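Local coordinates for protein pyruvate kinase (Pseudomonas aeruginosa, PDB 6QXL) that probably catalyses the last step of glycolysis, transfer of a phosphoryl group from phosphoenolpyruvate to ADP, and binds glucose 6-phosphate in its C-terminal alpha/beta domain, at residues S386-T389 with P390-M393. Sequence-based numbering, arbitrary orientation.
Sequences SGFT and PLIM. With G6P (6-O-phosphono-alpha-D-glucopyranose), chain M.
Phe388 and Ile392, one turn apart at the start of helix 388-394, meet through a CH-pi contact: Ile392 CG1 lies over one face of the ring, 4.2 Å from its centroid and offset toward the rim, while Ile392 CD1 reaches Phe388 CZ at 3.8 Å. With Phe388 CG anti to the backbone N (chi1 179°), the ring rises beside its own carbonyl carbon and leans toward the following turn. A second pair joins the same two turns, Met393 carrying its extended chain to Thr389, and Met393 CE touches Thr389 CG2 at 3.9 Å. Met393 and Pro390 also pack on strands 377-383 and 402-406, making theirs the tight face, the inner side of the beta-alpha-beta unit. Looser is the flank of Phe388 that faces Leu391: Phe388 CD1 and Leu391 CD2 come no nearer than 4.5 Å, and Phe388 as a whole stays partly exposed.

Gly387 is the N-cap, with a positive phi (87°) that suits glycine. Its carbonyl O accepts Leu391 N at 3.1 Å, the first of three successive i to i+4 backbone bonds, continued by Ile392 N to Phe388 O and Met393 N to Thr389 O. Ahead of that first turn sits the phosphate of glucose 6-phosphate. Ser386 gives O1P both its N and its OG, the latter at 2.7 Å, and OG also receives a weak bond from Phe388 N. Thr389 N bonds to O2P at 3.1 Å with an N-H...O angle of 161°; its OG1 lies close to the same oxygen but also pairs with Thr470. Two backbone N-H groups and the Ser386 hydroxyl thus hold the phosphate here without a cationic side chain from this turn, and the helix N-terminus would be expected to add favourable electrostatics for the anionic phosphate.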
ATOM      1  N   SER A 386     -35.729  -1.332  10.720  1.00 47.00           N
ATOM      2  CA  SER A 386     -35.866  -0.272   9.736  1.00 43.13           C
ATOM      3  C   SER A 386     -34.991  -0.419   8.502  1.00 40.10           C
ATOM      4  O   SER A 386     -35.072   0.402   7.594  1.00 37.95           O
ATOM      5  CB  SER A 386     -35.568   1.075  10.387  1.00 43.84           C
ATOM      6  OG  SER A 386     -34.170   1.264  10.548  1.00 42.97           O
ATOM      7  N   GLY A 387     -34.140  -1.435   8.470  1.00 42.14           N
ATOM      8  CA  GLY A 387     -33.181  -1.620   7.367  1.00 39.42           C
ATOM      9  C   GLY A 387     -31.849  -0.890   7.526  1.00 39.31           C
ATOM     10  O   GLY A 387     -30.993  -1.008   6.666  1.00 39.69           O
ATOM     11  N   PHE A 388     -31.651  -0.172   8.623  1.00 35.95           N
ATOM     12  CA  PHE A 388     -30.404   0.549   8.842  1.00 36.64           C
ATOM     13  C   PHE A 388     -29.171  -0.344   8.927  1.00 36.21           C
ATOM     14  O   PHE A 388     -28.124  -0.022   8.376  1.00 36.12           O
ATOM     15  CB  PHE A 388     -30.483   1.400  10.105  1.00 34.46           C
ATOM     16  CG  PHE A 388     -29.230   2.155  10.396  1.00 40.34           C
ATOM     17  CD1 PHE A 388     -28.937   3.328   9.714  1.00 43.99           C
ATOM     18  CD2 PHE A 388     -28.314   1.691  11.336  1.00 46.77           C
ATOM     19  CE1 PHE A 388     -27.780   4.056   9.978  1.00 44.40           C
ATOM     20  CE2 PHE A 388     -27.140   2.380  11.609  1.00 44.57           C
ATOM     21  CZ  PHE A 388     -26.876   3.574  10.918  1.00 45.23           C
ATOM     22  N   THR A 389     -29.273  -1.444   9.641  1.00 37.98           N
ATOM     23  CA  THR A 389     -28.120  -2.317   9.768  1.00 39.03           C
ATOM     24  C   THR A 389     -27.641  -2.864   8.414  1.00 35.81           C
ATOM     25  O   THR A 389     -26.473  -2.769   8.119  1.00 38.35           O
ATOM     26  CB  THR A 389     -28.362  -3.403  10.831  1.00 38.87           C
ATOM     27  OG1 THR A 389     -28.558  -2.781  12.096  1.00 36.26           O
ATOM     28  CG2 THR A 389     -27.160  -4.307  10.955  1.00 40.21           C
ATOM     29  N   PRO A 390     -28.529  -3.400   7.578  1.00 38.48           N
ATOM     30  CA  PRO A 390     -28.054  -3.879   6.265  1.00 40.87           C
ATOM     31  C   PRO A 390     -27.688  -2.739   5.291  1.00 39.17           C
ATOM     32  O   PRO A 390     -26.950  -2.967   4.353  1.00 41.10           O
ATOM     33  CB  PRO A 390     -29.208  -4.737   5.743  1.00 41.92           C
ATOM     34  CG  PRO A 390     -30.402  -4.146   6.393  1.00 43.65           C
ATOM     35  CD  PRO A 390     -29.959  -3.696   7.766  1.00 42.18           C
ATOM     36  N   LEU A 391     -28.157  -1.521   5.533  1.00 35.48           N
ATOM     37  CA  LEU A 391     -27.632  -0.388   4.801  1.00 34.69           C
ATOM     38  C   LEU A 391     -26.128  -0.259   5.006  1.00 38.27           C
ATOM     39  O   LEU A 391     -25.380  -0.123   4.040  1.00 38.15           O
ATOM     40  CB  LEU A 391     -28.335   0.898   5.221  1.00 34.98           C
ATOM     41  CG  LEU A 391     -27.758   2.200   4.646  1.00 34.59           C
ATOM     42  CD1 LEU A 391     -27.909   2.251   3.156  1.00 35.84           C
ATOM     43  CD2 LEU A 391     -28.429   3.399   5.245  1.00 36.62           C
ATOM     44  N   ILE A 392     -25.681  -0.326   6.258  1.00 40.77           N
ATOM     45  CA  ILE A 392     -24.269  -0.199   6.581  1.00 37.47           C
ATOM     46  C   ILE A 392     -23.506  -1.399   6.022  1.00 37.58           C
ATOM     47  O   ILE A 392     -22.482  -1.240   5.363  1.00 37.27           O
ATOM     48  CB  ILE A 392     -24.042  -0.087   8.074  1.00 39.91           C
ATOM     49  CG1 ILE A 392     -24.834   1.078   8.686  1.00 47.41           C
ATOM     50  CG2 ILE A 392     -22.559   0.067   8.391  1.00 41.93           C
ATOM     51  CD1 ILE A 392     -24.608   2.428   8.069  1.00 49.26           C
ATOM     52  N   MET A 393     -24.018  -2.598   6.222  1.00 36.04           N
ATOM     53  CA  MET A 393     -23.331  -3.770   5.688  1.00 44.16           C
ATOM     54  C   MET A 393     -23.045  -3.606   4.193  1.00 40.74           C
ATOM     55  O   MET A 393     -21.944  -3.903   3.733  1.00 38.35           O
ATOM     56  CB  MET A 393     -24.133  -5.047   5.917  1.00 45.95           C
ATOM     57  CG  MET A 393     -24.317  -5.426   7.378  1.00 46.97           C
ATOM     58  SD  MET A 393     -25.232  -6.961   7.504  1.00 50.45           S
ATOM     59  CE  MET A 393     -25.158  -7.249   9.259  1.00 60.66           C
TER
HETATM   60  C1  G6P M 501     -33.014  -6.343  15.434  1.00 66.04           C
HETATM   61  C2  G6P M 501     -34.092  -6.306  16.498  1.00 67.39           C
HETATM   62  C3  G6P M 501     -33.564  -5.279  17.492  1.00 64.36           C
HETATM   63  C4  G6P M 501     -32.742  -4.159  16.882  1.00 56.96           C
HETATM   64  C5  G6P M 501     -33.311  -3.978  15.485  1.00 57.88           C
HETATM   65  C6  G6P M 501     -32.746  -2.723  14.845  1.00 63.32           C
HETATM   66  O1  G6P M 501     -33.296  -7.551  14.743  1.00 69.92           O
HETATM   67  O2  G6P M 501     -35.412  -6.021  15.967  1.00 59.39           O
HETATM   68  O3  G6P M 501     -32.678  -6.069  18.242  1.00 74.37           O
HETATM   69  O4  G6P M 501     -32.740  -2.976  17.724  1.00 53.71           O
HETATM   70  O5  G6P M 501     -33.054  -5.127  14.681  1.00 57.88           O
HETATM   71  O6  G6P M 501     -32.639  -2.773  13.434  1.00 59.97           O
HETATM   72  P   G6P M 501     -32.195  -1.431  12.590  1.00 56.21           P
HETATM   73  O1P G6P M 501     -33.464  -0.712  12.201  1.00 61.83           O
HETATM   74  O2P G6P M 501     -31.547  -2.343  11.574  1.00 40.07           O
HETATM   75  O3P G6P M 501     -31.398  -0.370  13.391  1.00 46.90           O